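Local coordinates for Lmo1076 protein (Listeria monocytogenes serovar 1/2a, PDB 5JQC), which is a secreted putative autolysin, probably a cell-wall amidase or related hydrolase, represented here by a fragment of three GW modules of SH3-like fold, at residues Ser39-Thr44 and Gly74-Phe79; Tyr159-Gly164 and Gly169-Arg174; Ser204-Thr209 and Val251-Tyr256. One frame throughout, in Å; residues are numbered along the deposited sequence.

Interaction 1: residues Ser39-Thr44 and Gly74-Phe79; sequences SGIYNT and GTWVQF
The Trp76 indole carries Tyr42 on one face: CB of Tyr42 stands over the five-membered ring, 3.6 Å from its centroid, as a CH-pi contact, and comes within 3.3 Å of Trp76 CE2. Ile41 CG2 meets the same indole obliquely and rests 4.0 Å from Trp76 CB. With Tyr42 CG anti to the backbone N (chi1 173°), the phenol runs alongside the indole, pointing the same way. The ring planes are inclined at 32°, with Tyr42 CD2 3.7 Å from Trp76 CZ2. CB of Asn43 covers one face of the phenol.

No hydrogen bond spans the contact; the loop keeps its own shape through a type II turn from Ile41 to Thr44, in which Thr44 OG1 donates to Ile41 O at 2.6 Å. The contact is largely buried and presses the long loop between strands 36-37 and 53-54 of this SH3-like GW domain onto strand 74-81. That strand runs antiparallel between strands 62-71 and 84-90, and Ile41 reaches both neighbours, touching Thr71 on the first and Trp88 on the second.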
loop_
_atom_site.group_PDB
_atom_site.type_symbol
_atom_site.label_atom_id
_atom_site.label_comp_id
_atom_site.label_asym_id
_atom_site.label_seq_id
_atom_site.Cartn_x
_atom_site.Cartn_y
_atom_site.Cartn_z
ATOM N N SER A 39 -15.953 -9.798 -35.020
ATOM C CA SER A 39 -16.798 -8.649 -34.736
ATOM C C SER A 39 -17.726 -8.918 -33.561
ATOM O O SER A 39 -18.180 -7.976 -32.902
ATOM C CB SER A 39 -17.610 -8.275 -35.977
ATOM O OG SER A 39 -18.573 -9.269 -36.293
ATOM N N GLY A 40 -18.032 -10.185 -33.292
ATOM C CA GLY A 40 -18.924 -10.532 -32.207
ATOM C C GLY A 40 -18.506 -11.837 -31.577
ATOM O O GLY A 40 -17.514 -12.438 -31.993
ATOM N N ILE A 41 -19.242 -12.270 -30.554
ATOM C CA ILE A 41 -19.023 -13.588 -29.985
ATOM C C ILE A 41 -19.044 -14.606 -31.112
ATOM O O ILE A 41 -19.973 -14.626 -31.929
ATOM C CB ILE A 41 -20.100 -13.895 -28.937
ATOM C CG1 ILE A 41 -20.051 -12.871 -27.802
ATOM C CG2 ILE A 41 -19.933 -15.296 -28.380
ATOM C CD1 ILE A 41 -21.321 -12.835 -26.971
ATOM N N TYR A 42 -18.024 -15.463 -31.154
ATOM C CA TYR A 42 -17.805 -16.328 -32.307
ATOM C C TYR A 42 -19.045 -17.137 -32.683
ATOM O O TYR A 42 -19.738 -17.701 -31.827
ATOM C CB TYR A 42 -16.642 -17.259 -32.028
ATOM C CG TYR A 42 -16.423 -18.309 -33.090
ATOM C CD1 TYR A 42 -16.013 -17.950 -34.367
ATOM C CD2 TYR A 42 -16.600 -19.660 -32.806
ATOM C CE1 TYR A 42 -15.790 -18.909 -35.343
ATOM C CE2 TYR A 42 -16.380 -20.635 -33.773
ATOM C CZ TYR A 42 -15.974 -20.251 -35.042
ATOM O OH TYR A 42 -15.759 -21.210 -36.009
ATOM N N ASN A 43 -19.331 -17.156 -33.989
ATOM C CA ASN A 43 -20.327 -18.042 -34.598
ATOM C C ASN A 43 -21.734 -17.813 -34.039
ATOM O O ASN A 43 -22.530 -18.749 -33.893
ATOM C CB ASN A 43 -19.923 -19.512 -34.463
ATOM C CG ASN A 43 -20.720 -20.404 -35.396
ATOM O OD1 ASN A 43 -21.050 -19.990 -36.505
ATOM N ND2 ASN A 43 -21.073 -21.608 -34.940
ATOM N N THR A 44 -22.049 -16.555 -33.735
ATOM C CA THR A 44 -23.390 -16.164 -33.328
ATOM C C THR A 44 -24.161 -15.469 -34.443
ATOM O O THR A 44 -25.388 -15.336 -34.341
ATOM C CB THR A 44 -23.315 -15.252 -32.097
ATOM O OG1 THR A 44 -22.474 -14.131 -32.396
ATOM C CG2 THR A 44 -22.697 -16.014 -30.935
ATOM N N GLY A 74 -17.569 -22.050 -25.917
ATOM C CA GLY A 74 -16.603 -21.428 -25.019
ATOM C C GLY A 74 -17.053 -20.031 -24.618
ATOM O O GLY A 74 -18.210 -19.659 -24.812
ATOM N N THR A 75 -16.105 -19.270 -24.063
ATOM C CA THR A 75 -16.329 -17.897 -23.618
ATOM C C THR A 75 -15.508 -16.953 -24.479
ATOM O O THR A 75 -14.301 -17.148 -24.633
ATOM C CB THR A 75 -15.946 -17.712 -22.147
ATOM O OG1 THR A 75 -16.811 -18.511 -21.332
ATOM C CG2 THR A 75 -16.091 -16.255 -21.729
ATOM N N TRP A 76 -16.170 -15.948 -25.051
ATOM C CA TRP A 76 -15.512 -14.905 -25.829
ATOM C C TRP A 76 -15.594 -13.580 -25.078
ATOM O O TRP A 76 -16.630 -13.264 -24.484
ATOM C CB TRP A 76 -16.150 -14.795 -27.230
ATOM C CG TRP A 76 -15.580 -15.833 -28.134
ATOM C CD1 TRP A 76 -14.548 -15.676 -29.014
ATOM C CD2 TRP A 76 -15.944 -17.217 -28.187
ATOM N NE1 TRP A 76 -14.261 -16.868 -29.625
ATOM C CE2 TRP A 76 -15.105 -17.831 -29.138
ATOM C CE3 TRP A 76 -16.910 -17.993 -27.535
ATOM C CZ2 TRP A 76 -15.208 -19.183 -29.463
ATOM C CZ3 TRP A 76 -17.005 -19.335 -27.855
ATOM C CH2 TRP A 76 -16.159 -19.917 -28.810
ATOM N N VAL A 77 -14.503 -12.809 -25.099
ATOM C CA VAL A 77 -14.438 -11.536 -24.388
ATOM C C VAL A 77 -14.094 -10.408 -25.361
ATOM O O VAL A 77 -13.272 -10.573 -26.269
ATOM C CB VAL A 77 -13.425 -11.592 -23.214
ATOM C CG1 VAL A 77 -13.734 -12.771 -22.304
ATOM C CG2 VAL A 77 -11.988 -11.661 -23.696
ATOM N N GLN A 78 -14.735 -9.251 -25.164
ATOM C CA GLN A 78 -14.497 -8.064 -25.986
ATOM C C GLN A 78 -13.376 -7.230 -25.374
ATOM O O GLN A 78 -13.559 -6.632 -24.310
ATOM C CB GLN A 78 -15.766 -7.208 -26.115
ATOM C CG GLN A 78 -15.559 -5.925 -26.915
ATOM C CD GLN A 78 -16.674 -4.902 -26.736
ATOM O OE1 GLN A 78 -16.974 -4.485 -25.621
ATOM N NE2 GLN A 78 -17.290 -4.494 -27.840
ATOM N N PHE A 79 -12.233 -7.173 -26.055
ATOM C CA PHE A 79 -11.057 -6.468 -25.575
ATOM C C PHE A 79 -10.777 -5.239 -26.427
ATOM O O PHE A 79 -11.190 -5.150 -27.587
ATOM C CB PHE A 79 -9.819 -7.359 -25.595
ATOM C CG PHE A 79 -9.369 -7.736 -26.981
ATOM C CD1 PHE A 79 -10.121 -8.606 -27.758
ATOM C CD2 PHE A 79 -8.189 -7.233 -27.505
ATOM C CE1 PHE A 79 -9.713 -8.951 -29.024
ATOM C CE2 PHE A 79 -7.776 -7.586 -28.778
ATOM C CZ PHE A 79 -8.544 -8.444 -29.534
#

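Interaction 2: residues Tyr159-Gly164 and Gly169-Arg174; sequences YQFQVG and GWLDAR. With SO4 (sulfate ion), chain E.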
loop_
_atom_site.group_PDB
_atom_site.type_symbol
_atom_site.label_atom_id
_atom_site.label_comp_id
_atom_site.label_asym_id
_atom_site.label_seq_id
_atom_site.Cartn_x
_atom_site.Cartn_y
_atom_site.Cartn_z
ATOM N N TYR A 159 2.513 -0.662 1.089
ATOM C CA TYR A 159 2.396 0.784 1.280
ATOM C C TYR A 159 3.044 1.514 0.122
ATOM O O TYR A 159 4.173 1.190 -0.261
ATOM C CB TYR A 159 3.091 1.233 2.555
ATOM C CG TYR A 159 2.355 0.919 3.800
ATOM C CD1 TYR A 159 0.993 0.676 3.783
ATOM C CD2 TYR A 159 3.025 0.873 5.005
ATOM C CE1 TYR A 159 0.321 0.386 4.953
ATOM C CE2 TYR A 159 2.375 0.592 6.173
ATOM C CZ TYR A 159 1.021 0.355 6.150
ATOM O OH TYR A 159 0.372 0.070 7.333
ATOM N N GLN A 160 2.358 2.516 -0.403
ATOM C CA GLN A 160 2.997 3.486 -1.279
ATOM C C GLN A 160 3.594 4.583 -0.406
ATOM O O GLN A 160 2.944 5.053 0.532
ATOM C CB GLN A 160 1.989 4.064 -2.272
ATOM C CG GLN A 160 2.656 4.855 -3.374
ATOM C CD GLN A 160 1.675 5.496 -4.306
ATOM O OE1 GLN A 160 0.586 5.890 -3.898
ATOM N NE2 GLN A 160 2.046 5.599 -5.577
ATOM N N PHE A 161 4.829 4.978 -0.692
ATOM C CA PHE A 161 5.573 5.793 0.261
ATOM C C PHE A 161 6.466 6.811 -0.441
ATOM O O PHE A 161 6.877 6.634 -1.592
ATOM C CB PHE A 161 6.441 4.929 1.183
ATOM C CG PHE A 161 7.637 4.328 0.486
ATOM C CD1 PHE A 161 7.494 3.233 -0.339
ATOM C CD2 PHE A 161 8.891 4.878 0.636
ATOM C CE1 PHE A 161 8.575 2.706 -0.995
ATOM C CE2 PHE A 161 9.968 4.355 -0.011
ATOM C CZ PHE A 161 9.814 3.263 -0.826
ATOM N N GLN A 162 6.795 7.867 0.302
ATOM C CA GLN A 162 7.646 8.953 -0.170
ATOM C C GLN A 162 8.852 9.103 0.745
ATOM O O GLN A 162 8.740 8.936 1.967
ATOM C CB GLN A 162 6.883 10.272 -0.212
ATOM C CG GLN A 162 5.577 10.186 -0.966
ATOM C CD GLN A 162 4.840 11.516 -0.986
ATOM O OE1 GLN A 162 4.569 12.111 0.061
ATOM N NE2 GLN A 162 4.504 11.987 -2.181
ATOM N N VAL A 163 10.000 9.424 0.145
ATOM C CA VAL A 163 11.226 9.774 0.863
ATOM C C VAL A 163 11.724 11.107 0.304
ATOM O O VAL A 163 11.929 11.243 -0.911
ATOM C CB VAL A 163 12.308 8.678 0.745
ATOM C CG1 VAL A 163 13.581 9.061 1.498
ATOM C CG2 VAL A 163 11.785 7.344 1.269
ATOM N N GLY A 164 11.904 12.089 1.182
ATOM C CA GLY A 164 12.270 13.426 0.737
ATOM C C GLY A 164 11.275 14.068 -0.213
ATOM O O GLY A 164 11.681 14.654 -1.223
ATOM N N GLY A 169 7.507 4.523 -4.556
ATOM C CA GLY A 169 6.933 3.285 -5.057
ATOM C C GLY A 169 6.150 2.588 -3.961
ATOM O O GLY A 169 5.590 3.236 -3.074
ATOM N N TRP A 170 6.125 1.265 -4.051
ATOM C CA TRP A 170 5.350 0.429 -3.157
ATOM C C TRP A 170 6.257 -0.574 -2.466
ATOM O O TRP A 170 7.135 -1.191 -3.092
ATOM C CB TRP A 170 4.243 -0.306 -3.914
ATOM C CG TRP A 170 3.154 0.593 -4.470
ATOM C CD1 TRP A 170 3.210 1.355 -5.612
ATOM C CD2 TRP A 170 1.836 0.776 -3.937
ATOM N NE1 TRP A 170 2.016 1.999 -5.814
ATOM C CE2 TRP A 170 1.157 1.668 -4.797
ATOM C CE3 TRP A 170 1.166 0.282 -2.813
ATOM C CZ2 TRP A 170 -0.154 2.068 -4.569
ATOM C CZ3 TRP A 170 -0.132 0.690 -2.585
ATOM C CH2 TRP A 170 -0.780 1.565 -3.462
ATOM N N LEU A 171 6.026 -0.751 -1.176
ATOM C CA LEU A 171 6.880 -1.594 -0.363
ATOM C C LEU A 171 6.002 -2.305 0.650
ATOM O O LEU A 171 5.025 -1.734 1.139
ATOM C CB LEU A 171 7.963 -0.741 0.323
ATOM C CG LEU A 171 8.991 -1.441 1.208
ATOM C CD1 LEU A 171 9.795 -2.406 0.382
ATOM C CD2 LEU A 171 9.904 -0.419 1.893
ATOM N N ASP A 172 6.329 -3.553 0.945
ATOM C CA ASP A 172 5.509 -4.309 1.880
ATOM C C ASP A 172 5.455 -3.585 3.225
ATOM O O ASP A 172 6.472 -3.131 3.748
ATOM C CB ASP A 172 6.064 -5.726 2.027
ATOM C CG ASP A 172 5.124 -6.671 2.781
ATOM O OD1 ASP A 172 4.901 -6.453 3.996
ATOM O OD2 ASP A 172 4.670 -7.679 2.175
ATOM N N ALA A 173 4.242 -3.438 3.758
ATOM C CA ALA A 173 4.040 -2.741 5.026
ATOM C C ALA A 173 4.890 -3.303 6.162
ATOM O O ALA A 173 5.171 -2.578 7.125
ATOM C CB ALA A 173 2.565 -2.814 5.402
ATOM N N ARG A 174 5.271 -4.582 6.087
ATOM C CA ARG A 174 6.143 -5.184 7.096
ATOM C C ARG A 174 7.542 -4.591 7.097
ATOM O O ARG A 174 8.285 -4.796 8.072
ATOM C CB ARG A 174 6.242 -6.689 6.888
ATOM C CG ARG A 174 5.011 -7.447 7.266
ATOM C CD ARG A 174 5.136 -8.894 6.800
ATOM N NE ARG A 174 5.076 -8.988 5.341
ATOM C CZ ARG A 174 5.121 -10.137 4.666
ATOM N NH1 ARG A 174 5.252 -11.280 5.329
ATOM N NH2 ARG A 174 5.055 -10.141 3.335
HETATM S S SO4 E . 5.721 -13.684 2.512
HETATM O O1 SO4 E . 4.503 -12.893 2.460
HETATM O O2 SO4 E . 6.854 -12.895 2.000
HETATM O O3 SO4 E . 6.021 -14.041 3.916
HETATM O O4 SO4 E . 5.583 -14.909 1.715
#
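Tyr159 and Leu171 form a hydrogen-bonded pair in the antiparallel beta hairpin 156-163/166-172 of the central GW domain, an SH3-like fold; Gly169-Trp170 is the Gly-Trp dipeptide that gives the family its name. Two backbone bonds join the pair, Tyr159 N to Leu171 O at 2.7 Å and Leu171 N to Tyr159 O at 2.8 Å. Phe161 N to Gly169 O adds a third, and Gln160 with Trp170 is the non-hydrogen-bonded pair in between.

Packing is close on both faces of the hairpin. On one, Gln160 lies across the indole of Trp170: its CB sits 3.5 Å from the centroid of the six-membered ring and only 9° off the normal, a CH-pi contact. Its chain runs on extended past CG, and the amide plane is inclined 21° to that of the indole. On the other face, Phe161 holds CG between its backbone N and carbonyl carbon (chi1 72°), a torsion that carries the ring back across the neighbouring strand, where CE1 meets Leu171 CB at 3.7 Å. Where the second strand gives way to a 3-10 turn, CB of Ala173 covers one face of the Tyr159 ring; Phe176 meets the rings of both Tyr159 and Phe161 edge to face.

The far end is looser and more polar. Arg174, exposed, points away from strand 159-163 and turns to Asp172 in its own segment. Asp172 OD1 takes Arg174 N in an Asx turn and also accepts from NE, while OD2 takes NH2 at 2.7 Å in the salt bridge. This side-on grip probably fixes the guanidinium plane, whose other edge faces a sulfate, probably from the crystallisation liquor: Arg174 NH2 donates to sulfate O1 at 2.9 Å, and NH1 to O3 at 3.2 Å.

Interaction 3: residues Ser204-Thr209 and Val251-Tyr256; sequences SGVYNT and VGWMDY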
loop_
_atom_site.group_PDB
_atom_site.type_symbol
_atom_site.label_atom_id
_atom_site.label_comp_id
_atom_site.label_asym_id
_atom_site.label_seq_id
_atom_site.Cartn_x
_atom_site.Cartn_y
_atom_site.Cartn_z
ATOM N N SER A 204 13.466 12.313 24.088
ATOM C CA SER A 204 13.616 13.671 23.562
ATOM C C SER A 204 12.319 14.214 22.950
ATOM O O SER A 204 12.097 15.433 22.951
ATOM C CB SER A 204 14.734 13.707 22.528
ATOM O OG SER A 204 14.350 13.030 21.359
ATOM N N GLY A 205 11.478 13.341 22.388
ATOM C CA GLY A 205 10.163 13.726 21.909
ATOM C C GLY A 205 9.091 12.832 22.511
ATOM O O GLY A 205 9.384 11.925 23.291
ATOM N N VAL A 206 7.836 13.117 22.152
ATOM C CA VAL A 206 6.750 12.248 22.595
ATOM C C VAL A 206 7.029 10.843 22.092
ATOM O O VAL A 206 7.437 10.660 20.940
ATOM C CB VAL A 206 5.397 12.762 22.090
ATOM C CG1 VAL A 206 4.281 11.805 22.474
ATOM C CG2 VAL A 206 5.110 14.197 22.618
ATOM N N TYR A 207 6.820 9.842 22.955
ATOM C CA TYR A 207 7.386 8.515 22.711
ATOM C C TYR A 207 6.847 7.896 21.422
ATOM O O TYR A 207 5.627 7.799 21.216
ATOM C CB TYR A 207 7.105 7.586 23.891
ATOM C CG TYR A 207 7.503 6.137 23.629
ATOM C CD1 TYR A 207 8.841 5.738 23.681
ATOM C CD2 TYR A 207 6.542 5.172 23.325
ATOM C CE1 TYR A 207 9.206 4.406 23.438
ATOM C CE2 TYR A 207 6.894 3.851 23.077
ATOM C CZ TYR A 207 8.224 3.473 23.134
ATOM O OH TYR A 207 8.571 2.166 22.895
ATOM N N ASN A 208 7.780 7.510 20.543
ATOM C CA ASN A 208 7.510 6.742 19.327
ATOM C C ASN A 208 6.744 7.551 18.287
ATOM O O ASN A 208 5.977 7.000 17.480
ATOM C CB ASN A 208 6.773 5.435 19.641
ATOM C CG ASN A 208 6.914 4.414 18.534
ATOM O OD1 ASN A 208 5.922 3.860 18.061
ATOM N ND2 ASN A 208 8.138 4.180 18.099
ATOM N N THR A 209 6.952 8.863 18.284
ATOM C CA THR A 209 6.344 9.723 17.283
ATOM C C THR A 209 7.324 10.136 16.180
ATOM O O THR A 209 6.902 10.760 15.196
ATOM C CB THR A 209 5.743 10.964 17.968
ATOM O OG1 THR A 209 6.774 11.674 18.655
ATOM C CG2 THR A 209 4.708 10.551 19.006
ATOM N N VAL A 251 14.002 18.695 30.521
ATOM C CA VAL A 251 14.686 17.409 30.506
ATOM C C VAL A 251 14.266 16.615 29.272
ATOM O O VAL A 251 15.084 16.308 28.395
ATOM C CB VAL A 251 14.379 16.644 31.803
ATOM C CG1 VAL A 251 15.041 15.292 31.801
ATOM C CG2 VAL A 251 14.814 17.473 33.009
ATOM N N GLY A 252 12.980 16.294 29.196
ATOM C CA GLY A 252 12.469 15.455 28.129
ATOM C C GLY A 252 11.040 15.052 28.439
ATOM O O GLY A 252 10.369 15.692 29.254
ATOM N N TRP A 253 10.585 13.983 27.787
ATOM C CA TRP A 253 9.227 13.481 27.966
ATOM C C TRP A 253 9.236 12.174 28.755
ATOM O O TRP A 253 10.138 11.346 28.603
ATOM C CB TRP A 253 8.547 13.249 26.619
ATOM C CG TRP A 253 8.282 14.475 25.783
ATOM C CD1 TRP A 253 9.162 15.107 24.943
ATOM C CD2 TRP A 253 7.028 15.169 25.650
ATOM N NE1 TRP A 253 8.534 16.169 24.317
ATOM C CE2 TRP A 253 7.225 16.224 24.734
ATOM C CE3 TRP A 253 5.763 15.009 26.230
ATOM C CZ2 TRP A 253 6.198 17.126 24.394
ATOM C CZ3 TRP A 253 4.749 15.900 25.888
ATOM C CH2 TRP A 253 4.971 16.935 24.974
HETATM N N MSE A 254 8.217 11.977 29.587
HETATM C CA MSE A 254 8.124 10.710 30.315
HETATM C C MSE A 254 6.690 10.331 30.592
HETATM O O MSE A 254 5.832 11.200 30.744
HETATM C CB MSE A 254 8.906 10.772 31.631
HETATM C CG MSE A 254 9.076 9.417 32.316
HETATM SE SE MSE A 254 10.541 9.487 33.594
HETATM C CE MSE A 254 9.884 10.977 34.665
ATOM N N ASP A 255 6.448 9.023 30.638
ATOM C CA ASP A 255 5.121 8.497 30.916
ATOM C C ASP A 255 4.531 9.159 32.153
ATOM O O ASP A 255 5.235 9.416 33.133
ATOM C CB ASP A 255 5.199 6.984 31.115
ATOM C CG ASP A 255 3.834 6.341 31.181
ATOM O OD1 ASP A 255 3.227 6.369 32.274
ATOM O OD2 ASP A 255 3.364 5.823 30.141
ATOM N N TYR A 256 3.221 9.424 32.107
ATOM C CA TYR A 256 2.590 10.195 33.177
ATOM C C TYR A 256 2.597 9.449 34.509
ATOM O O TYR A 256 2.534 10.083 35.571
ATOM C CB TYR A 256 1.153 10.563 32.801
ATOM C CG TYR A 256 0.198 9.431 33.037
ATOM C CD1 TYR A 256 0.118 8.380 32.138
ATOM C CD2 TYR A 256 -0.612 9.399 34.169
ATOM C CE1 TYR A 256 -0.751 7.327 32.346
ATOM C CE2 TYR A 256 -1.487 8.350 34.391
ATOM C CZ TYR A 256 -1.553 7.313 33.471
ATOM O OH TYR A 256 -2.414 6.251 33.668
#
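Trp253 of the outermost strand 249-255 packs its indole against Val206 and Gly205 of the loop 204-209. Gly252, just before it in the strand, completes the Gly-Trp dipeptide that names this family.

Trp253 makes the contact. Its CB points toward the loop, and a chi1 of -66° sets CG beside the backbone N, laying the indole along residues 204-206, which it meets in three different ways. Ser204 O lies at the ring's edge, in its plane, 3.6 Å from Trp253 CD1. The Gly205 backbone approaches obliquely, its carbonyl carbon 3.3 Å from the same Trp253 CD1. Val206 comes over one face: its CG2 branch, itself anti to the carbonyl carbon, stands 3.4 Å from the centroid of the six-membered ring and just 4° off the normal, a CH-pi contact. Trp253 also packs on Lys232 and Ala234 of strand 226-236 and on Gln243 of strand 239-246.

Past the tryptophan, Met254 (selenomethionine) turns away from the loop and Asp255 is paired with Arg257.

Within the loop, a type II turn runs from Val206 to Thr209. Val206 O accepts from both Thr209 N and Thr209 OG1, the latter at 2.6 Å, and both donors arrive from the same face of the carbonyl plane. No hydrogen bond crosses to the strand. The adhesion between the two segments therefore rests on van der Waals packing and one CH-pi contact, while polar atoms of the turn are met by its own Thr209 and by nearby loop residues such as Ser213, whose hydrogen bonds are weak, and Asp180.

In the fold
Each contact belongs to a different GW domain, and the three follow one another along the chain without interleaving. Centres of interactions 1 and 2 are 41 Å apart, those of 2 and 3 27 Å, and those of 1 and 3 66 Å, on opposite sides of the chain's centre; no two touch. Interactions 1 and 3 both dock a turn-bearing loop on an indole, but the strand used differs: 74-81, inside its sheet, in the first domain, and the outermost 249-255 in the third. Interaction 2 lies within a hairpin of the middle domain's sheet. Each contact is thus closed within its own module, consistent with an elongated string of SH3-like domains.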